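PDB 5O9X: phosphoacetylglucosamine mutase from Aspergillus lentulus, which interconverts the 6-phosphate and 1-phosphate of N-acetylglucosamine, probably by way of a bisphosphorylated sugar intermediate. Local coordinates for residues A[315-320]-A[412-417]; A[321-326]-A[408-413]. The protein carries 1 engineered substitution. One frame throughout, in Å; residues are numbered along the deposited sequence.

Contact 1: A[315-320]-A[412-417]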
ATOM      1  N   SER A 315       6.987   9.765 -16.347  1.00 16.43           N
ATOM      2  CA  SER A 315       7.501  10.024 -17.704  1.00 18.32           C
ATOM      3  C   SER A 315       6.350   9.825 -18.728  1.00 18.83           C
ATOM      4  O   SER A 315       6.150  10.663 -19.600  1.00 19.93           O
ATOM      5  CB  SER A 315       8.617   9.016 -17.978  1.00 19.40           C
ATOM      6  OG  SER A 315       8.857   8.851 -19.346  1.00 22.15           O
ATOM      7  N   PHE A 316       5.661   8.682 -18.674  1.00 19.29           N
ATOM      8  CA  PHE A 316       4.584   8.396 -19.616  1.00 18.64           C
ATOM      9  C   PHE A 316       3.494   9.482 -19.564  1.00 20.73           C
ATOM     10  O   PHE A 316       3.098  10.034 -20.578  1.00 20.63           O
ATOM     11  CB  PHE A 316       3.954   7.044 -19.305  1.00 19.32           C
ATOM     12  CG  PHE A 316       2.987   6.585 -20.360  1.00 19.32           C
ATOM     13  CD1 PHE A 316       3.389   6.537 -21.711  1.00 20.79           C
ATOM     14  CD2 PHE A 316       1.695   6.229 -20.015  1.00 21.06           C
ATOM     15  CE1 PHE A 316       2.473   6.114 -22.691  1.00 20.49           C
ATOM     16  CE2 PHE A 316       0.797   5.754 -20.972  1.00 21.18           C
ATOM     17  CZ  PHE A 316       1.209   5.689 -22.309  1.00 19.30           C
ATOM     18  N   ILE A 317       2.992   9.796 -18.389  1.00 19.29           N
ATOM     19  CA  ILE A 317       1.956  10.797 -18.260  1.00 19.04           C
ATOM     20  C   ILE A 317       2.366  12.192 -18.803  1.00 21.42           C
ATOM     21  O   ILE A 317       1.547  12.917 -19.438  1.00 18.55           O
ATOM     22  CB  ILE A 317       1.349  10.874 -16.818  1.00 19.52           C
ATOM     23  CG1 ILE A 317       0.671   9.529 -16.487  1.00 21.53           C
ATOM     24  CG2 ILE A 317       0.392  12.107 -16.664  1.00 20.59           C
ATOM     25  CD1 ILE A 317       0.365   9.330 -14.978  1.00 21.32           C
ATOM     26  N   GLY A 318       3.602  12.592 -18.516  1.00 19.93           N
ATOM     27  CA  GLY A 318       4.150  13.807 -19.059  1.00 20.36           C
ATOM     28  C   GLY A 318       4.212  13.814 -20.557  1.00 20.71           C
ATOM     29  O   GLY A 318       3.859  14.842 -21.155  1.00 21.14           O
ATOM     30  N   ASP A 319       4.664  12.716 -21.178  1.00 16.38           N
ATOM     31  CA  ASP A 319       4.666  12.636 -22.635  1.00 19.72           C
ATOM     32  C   ASP A 319       3.220  12.653 -23.188  1.00 18.76           C
ATOM     33  O   ASP A 319       2.985  13.297 -24.230  1.00 18.89           O
ATOM     34  CB  ASP A 319       5.370  11.360 -23.138  1.00 21.20           C
ATOM     35  CG  ASP A 319       6.872  11.357 -22.843  1.00 25.44           C
ATOM     36  OD1 ASP A 319       7.496  12.418 -22.489  1.00 23.70           O
ATOM     37  OD2 ASP A 319       7.438  10.268 -23.065  1.00 25.09           O
ATOM     38  N   LEU A 320       2.259  11.978 -22.548  1.00 15.67           N
ATOM     39  CA  LEU A 320       0.888  12.013 -23.058  1.00 18.02           C
ATOM     40  C   LEU A 320       0.262  13.411 -22.938  1.00 21.81           C
ATOM     41  O   LEU A 320      -0.392  13.845 -23.879  1.00 20.32           O
ATOM     42  CB  LEU A 320      -0.066  11.053 -22.306  1.00 17.07           C
ATOM     43  CG  LEU A 320       0.113   9.570 -22.600  1.00 18.41           C
ATOM     44  CD1 LEU A 320      -0.875   8.757 -21.694  1.00 19.10           C
ATOM     45  CD2 LEU A 320      -0.024   9.202 -24.107  1.00 19.29           C
ATOM     46  N   GLU A 412      -7.241  10.396 -25.212  1.00 20.79           N
ATOM     47  CA  GLU A 412      -8.021   9.207 -24.910  1.00 23.59           C
ATOM     48  C   GLU A 412      -7.208   8.206 -24.070  1.00 24.08           C
ATOM     49  O   GLU A 412      -7.770   7.542 -23.232  1.00 20.69           O
ATOM     50  CB  GLU A 412      -8.518   8.501 -26.203  1.00 32.39           C
ATOM     51  CG  GLU A 412      -9.881   9.095 -26.661  1.00 44.35           C
ATOM     52  CD  GLU A 412     -10.299   8.725 -28.100  1.00 50.32           C
ATOM     53  OE1 GLU A 412     -10.336   7.510 -28.432  1.00 60.20           O
ATOM     54  OE2 GLU A 412     -10.593   9.655 -28.907  1.00 48.30           O
ATOM     55  N   CYS A 413      -5.904   8.090 -24.350  1.00 22.92           N
ATOM     56  CA  CYS A 413      -5.053   7.207 -23.531  1.00 23.13           C
ATOM     57  C   CYS A 413      -5.051   7.749 -22.096  1.00 22.36           C
ATOM     58  O   CYS A 413      -5.259   7.004 -21.153  1.00 26.45           O
ATOM     59  CB  CYS A 413      -3.643   7.142 -24.156  1.00 23.74           C
ATOM     60  SG  CYS A 413      -2.678   5.851 -23.342  1.00 27.99           S
ATOM     61  N   LEU A 414      -4.900   9.054 -21.902  1.00 21.68           N
ATOM     62  CA  LEU A 414      -4.934   9.594 -20.535  1.00 22.82           C
ATOM     63  C   LEU A 414      -6.227   9.329 -19.829  1.00 22.42           C
ATOM     64  O   LEU A 414      -6.247   8.994 -18.636  1.00 20.16           O
ATOM     65  CB  LEU A 414      -4.682  11.115 -20.506  1.00 25.29           C
ATOM     66  CG  LEU A 414      -3.267  11.601 -20.514  1.00 30.60           C
ATOM     67  CD1 LEU A 414      -3.306  13.091 -20.807  1.00 29.83           C
ATOM     68  CD2 LEU A 414      -2.597  11.300 -19.149  1.00 28.40           C
ATOM     69  N   GLN A 415      -7.347   9.466 -20.546  1.00 22.30           N
ATOM     70  CA  GLN A 415      -8.667   9.247 -19.931  1.00 22.53           C
ATOM     71  C   GLN A 415      -8.789   7.811 -19.467  1.00 22.50           C
ATOM     72  O   GLN A 415      -9.244   7.550 -18.344  1.00 24.08           O
ATOM     73  CB  GLN A 415      -9.821   9.537 -20.961  1.00 24.86           C
ATOM     74  CG  GLN A 415      -9.874  10.981 -21.482  1.00 24.97           C
ATOM     75  CD  GLN A 415     -10.795  11.150 -22.730  1.00 30.11           C
ATOM     76  OE1 GLN A 415     -11.203  10.155 -23.362  1.00 28.50           O
ATOM     77  NE2 GLN A 415     -11.147  12.413 -23.051  1.00 30.91           N
ATOM     78  N   ALA A 416      -8.343   6.872 -20.314  1.00 21.34           N
ATOM     79  CA  ALA A 416      -8.399   5.470 -19.947  1.00 22.33           C
ATOM     80  C   ALA A 416      -7.511   5.190 -18.646  1.00 22.51           C
ATOM     81  O   ALA A 416      -7.897   4.402 -17.745  1.00 21.33           O
ATOM     82  CB  ALA A 416      -7.929   4.608 -21.124  1.00 21.37           C
ATOM     83  N   LEU A 417      -6.340   5.823 -18.603  1.00 20.97           N
ATOM     84  CA  LEU A 417      -5.403   5.674 -17.476  1.00 23.49           C
ATOM     85  C   LEU A 417      -6.096   6.105 -16.161  1.00 22.81           C
ATOM     86  O   LEU A 417      -5.943   5.469 -15.126  1.00 24.67           O
ATOM     87  CB  LEU A 417      -4.147   6.495 -17.841  1.00 27.57           C
ATOM     88  CG  LEU A 417      -2.888   6.517 -16.999  1.00 38.88           C
ATOM     89  CD1 LEU A 417      -1.673   6.578 -17.939  1.00 36.46           C
ATOM     90  CD2 LEU A 417      -3.032   7.815 -16.231  1.00 43.48           C
TER
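L320 fills the hollow between C413, L414 and L417. Its CB lies 3.7 Å from CG of L414, and the two side chains lie alongside each other, pointing opposite ways. Branch CD1 of L320 reaches deeper. It lies 3.8 Å from SG of C413 and also touches CG and CD2 of L414, while CD2 of L320 brushes CB of C413. One turn back, F316 and I317 make a second notch, and L417 fills it with both methyls. Its CD1 comes in at the edge of the F316 ring, near the ring plane, 4.0 Å from CD2 of F316. Its CD2 meets CD1 of I317 at 3.9 Å, and both methyls touch CG1 of I317. The short segments run roughly antiparallel, with 140° between their directions and 10.3 Å between their axes. This is helix-on-helix packing within domain III of the phosphohexomutase fold, where helices 306-324 and 405-420 meet through apolar side chains and no hydrogen bond crosses. Strand 385-389 of the domain's mixed sheet adds to the same core, with I387 touching I317 and F389 touching L417. With CG anti to the backbone N (chi1 -171°), the F316 ring swings from the flank of its helix toward the partner. CZ of F316 then meets SG of C413 at 4.0 Å, a sulfur-aromatic contact in which the sulfur sits oblique to the ring, 73° off its normal. Within the same helix, CG of L320 lies over one face of this ring, displaced from its centre. Helix 428-442 borders the same ring through I438 and H441. On the other flank, CD2 of L414 meets CG2 of I317 at 4.0 Å, the two side chains crossing at a slant.

Contact 2: A[321-326]-A[408-413]; sequences ARSAGI and QRSLEC
S323 overlaps S410 almost hydroxyl on hydroxyl. The OG atoms are 2.6 Å apart and form a short hydrogen bond in which either serine could be the donor. The two hydroxyls reach it by different rotations. In S323 the OG is anti to the backbone N (chi1 174°), whereas in S410 it is anti to the carbonyl carbon (chi1 -76°). Next to this bond the backbones come close. CA of A324 and CA of L411 are the nearest pair, at 5.1 Å, and CB of A324 rests 3.8 Å from N of L411. Such a close approach suits the small residues A324 and S410. Beyond A324 the helix 306-324 ends in a Schellman motif. G325 takes a positive phi of 89°, and N of I326 bonds back to O of A321 at 2.9 Å. The turn carries I326 round to the partner helix, where its CD1 meets CD1 of L411 at 3.7 Å. The two side chains cross at about a right angle. P402 and T400, from the loop before helix 405-420, touch L411 and I326 in turn. The contact is therefore polar at one margin and apolar at the other: one hydroxyl pair ties the helices between two partly exposed serines, while the buried A324 and I326 pack on L411 by apolar contact alone.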
ATOM      1  N   ALA A 321       0.497  14.091 -21.795  1.00 18.14           N
ATOM      2  CA  ALA A 321      -0.035  15.447 -21.617  1.00 19.43           C
ATOM      3  C   ALA A 321       0.551  16.406 -22.653  1.00 20.48           C
ATOM      4  O   ALA A 321      -0.196  17.224 -23.217  1.00 24.87           O
ATOM      5  CB  ALA A 321       0.236  15.952 -20.200  1.00 18.94           C
ATOM      6  N   ARG A 322       1.857  16.321 -22.932  1.00 19.71           N
ATOM      7  CA  ARG A 322       2.436  17.113 -23.985  1.00 23.89           C
ATOM      8  C   ARG A 322       1.842  16.820 -25.361  1.00 23.75           C
ATOM      9  O   ARG A 322       1.570  17.721 -26.176  1.00 22.04           O
ATOM     10  CB  ARG A 322       3.936  16.841 -24.061  1.00 26.42           C
ATOM     11  CG  ARG A 322       4.752  17.831 -24.871  1.00 34.97           C
ATOM     12  CD  ARG A 322       6.267  17.488 -24.757  1.00 41.61           C
ATOM     13  NE  ARG A 322       6.658  17.253 -23.343  1.00 45.45           N
ATOM     14  CZ  ARG A 322       7.116  16.095 -22.851  1.00 52.82           C
ATOM     15  NH1 ARG A 322       7.297  15.047 -23.688  1.00 46.47           N
ATOM     16  NH2 ARG A 322       7.393  15.982 -21.522  1.00 45.08           N
ATOM     17  N   SER A 323       1.764  15.542 -25.662  1.00 21.72           N
ATOM     18  CA  SER A 323       1.174  15.086 -26.920  1.00 25.16           C
ATOM     19  C   SER A 323      -0.315  15.537 -27.118  1.00 24.77           C
ATOM     20  O   SER A 323      -0.741  15.874 -28.260  1.00 23.66           O
ATOM     21  CB  SER A 323       1.381  13.577 -26.987  1.00 22.59           C
ATOM     22  OG  SER A 323       0.726  13.042 -28.094  1.00 31.38           O
ATOM     23  N   ALA A 324      -1.086  15.535 -26.025  1.00 19.66           N
ATOM     24  CA  ALA A 324      -2.473  15.917 -26.022  1.00 21.53           C
ATOM     25  C   ALA A 324      -2.658  17.473 -26.064  1.00 24.14           C
ATOM     26  O   ALA A 324      -3.789  17.923 -26.202  1.00 27.66           O
ATOM     27  CB  ALA A 324      -3.215  15.343 -24.797  1.00 20.26           C
ATOM     28  N   GLY A 325      -1.590  18.241 -25.854  1.00 22.37           N
ATOM     29  CA  GLY A 325      -1.561  19.697 -25.995  1.00 25.05           C
ATOM     30  C   GLY A 325      -1.956  20.326 -24.684  1.00 26.02           C
ATOM     31  O   GLY A 325      -2.340  21.508 -24.630  1.00 26.41           O
ATOM     32  N   ILE A 326      -1.836  19.549 -23.604  1.00 24.56           N
ATOM     33  CA  ILE A 326      -2.267  20.002 -22.273  1.00 24.86           C
ATOM     34  C   ILE A 326      -1.192  19.999 -21.129  1.00 25.91           C
ATOM     35  O   ILE A 326      -1.571  20.066 -19.937  1.00 27.50           O
ATOM     36  CB  ILE A 326      -3.597  19.314 -21.803  1.00 26.66           C
ATOM     37  CG1 ILE A 326      -3.483  17.755 -21.727  1.00 27.39           C
ATOM     38  CG2 ILE A 326      -4.802  19.884 -22.601  1.00 27.73           C
ATOM     39  CD1 ILE A 326      -4.696  17.066 -21.111  1.00 24.61           C
ATOM     40  N   GLN A 408      -5.844  13.787 -29.961  1.00 20.50           N
ATOM     41  CA  GLN A 408      -6.995  13.038 -29.465  1.00 24.27           C
ATOM     42  C   GLN A 408      -6.585  11.627 -28.967  1.00 21.18           C
ATOM     43  O   GLN A 408      -7.153  11.120 -27.985  1.00 22.54           O
ATOM     44  CB  GLN A 408      -8.028  12.885 -30.612  1.00 22.91           C
ATOM     45  CG  GLN A 408      -9.366  12.226 -30.226  1.00 29.08           C
ATOM     46  CD  GLN A 408     -10.127  13.042 -29.147  1.00 40.30           C
ATOM     47  OE1 GLN A 408     -10.100  14.321 -29.130  1.00 38.89           O
ATOM     48  NE2 GLN A 408     -10.771  12.314 -28.206  1.00 38.79           N
ATOM     49  N   ARG A 409      -5.714  10.937 -29.702  1.00 19.28           N
ATOM     50  CA  ARG A 409      -5.311   9.572 -29.265  1.00 19.77           C
ATOM     51  C   ARG A 409      -4.630   9.635 -27.864  1.00 20.95           C
ATOM     52  O   ARG A 409      -4.909   8.808 -26.977  1.00 20.54           O
ATOM     53  CB  ARG A 409      -4.344   8.919 -30.300  1.00 22.89           C
ATOM     54  CG  ARG A 409      -5.089   8.443 -31.564  1.00 23.36           C
ATOM     55  CD  ARG A 409      -4.212   7.601 -32.513  1.00 23.56           C
ATOM     56  NE  ARG A 409      -3.106   8.395 -33.116  1.00 28.75           N
ATOM     57  CZ  ARG A 409      -3.196   9.087 -34.253  1.00 25.10           C
ATOM     58  NH1 ARG A 409      -4.336   9.119 -34.912  1.00 24.41           N
ATOM     59  NH2 ARG A 409      -2.167   9.733 -34.718  1.00 25.59           N
ATOM     60  N   SER A 410      -3.726  10.607 -27.685  1.00 20.08           N
ATOM     61  CA  SER A 410      -3.070  10.782 -26.396  1.00 21.88           C
ATOM     62  C   SER A 410      -4.048  11.175 -25.317  1.00 22.27           C
ATOM     63  O   SER A 410      -3.963  10.667 -24.162  1.00 24.06           O
ATOM     64  CB  SER A 410      -1.965  11.805 -26.548  1.00 21.99           C
ATOM     65  OG  SER A 410      -0.861  11.162 -27.220  1.00 23.06           O
ATOM     66  N   LEU A 411      -4.998  12.069 -25.656  1.00 20.94           N
ATOM     67  CA  LEU A 411      -6.005  12.435 -24.680  1.00 20.56           C
ATOM     68  C   LEU A 411      -6.830  11.214 -24.246  1.00 20.58           C
ATOM     69  O   LEU A 411      -7.069  10.975 -23.012  1.00 20.65           O
ATOM     70  CB  LEU A 411      -6.907  13.602 -25.175  1.00 22.02           C
ATOM     71  CG  LEU A 411      -7.869  14.147 -24.086  1.00 23.83           C
ATOM     72  CD1 LEU A 411      -7.087  15.036 -23.106  1.00 22.90           C
ATOM     73  CD2 LEU A 411      -8.927  15.019 -24.746  1.00 27.83           C
ATOM     74  N   GLU A 412      -7.241  10.396 -25.212  1.00 20.79           N
ATOM     75  CA  GLU A 412      -8.021   9.207 -24.910  1.00 23.59           C
ATOM     76  C   GLU A 412      -7.208   8.206 -24.070  1.00 24.08           C
ATOM     77  O   GLU A 412      -7.770   7.542 -23.232  1.00 20.69           O
ATOM     78  CB  GLU A 412      -8.518   8.501 -26.203  1.00 32.39           C
ATOM     79  CG  GLU A 412      -9.881   9.095 -26.661  1.00 44.35           C
ATOM     80  CD  GLU A 412     -10.299   8.725 -28.100  1.00 50.32           C
ATOM     81  OE1 GLU A 412     -10.336   7.510 -28.432  1.00 60.20           O
ATOM     82  OE2 GLU A 412     -10.593   9.655 -28.907  1.00 48.30           O
ATOM     83  N   CYS A 413      -5.904   8.090 -24.350  1.00 22.92           N
ATOM     84  CA  CYS A 413      -5.053   7.207 -23.531  1.00 23.13           C
ATOM     85  C   CYS A 413      -5.051   7.749 -22.096  1.00 22.36           C
ATOM     86  O   CYS A 413      -5.259   7.004 -21.153  1.00 26.45           O
ATOM     87  CB  CYS A 413      -3.643   7.142 -24.156  1.00 23.74           C
ATOM     88  SG  CYS A 413      -2.678   5.851 -23.342  1.00 27.99           S
TER

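Overall arrangement
Contacts 1 and 2 are successive parts of one interface, with centres about 7 Å apart. Both join helix 306-324 to helix 405-420 inside domain III. Because the helices run roughly antiparallel, the order reverses: 315-320 is followed by 321-326 along the chain, but their partners 412-417 and 408-413 step backward and share E412 and C413. L414 bridges the two, its CD1 near N of A321 and CD1 of I326. Between the helices the chain builds strands 332-337, 356-359, 375-379 and 385-389, so the pairing brings together the two ends of that sheet-forming region. The contact centres lie 23 and 29 Å from the chain centre, toward the periphery.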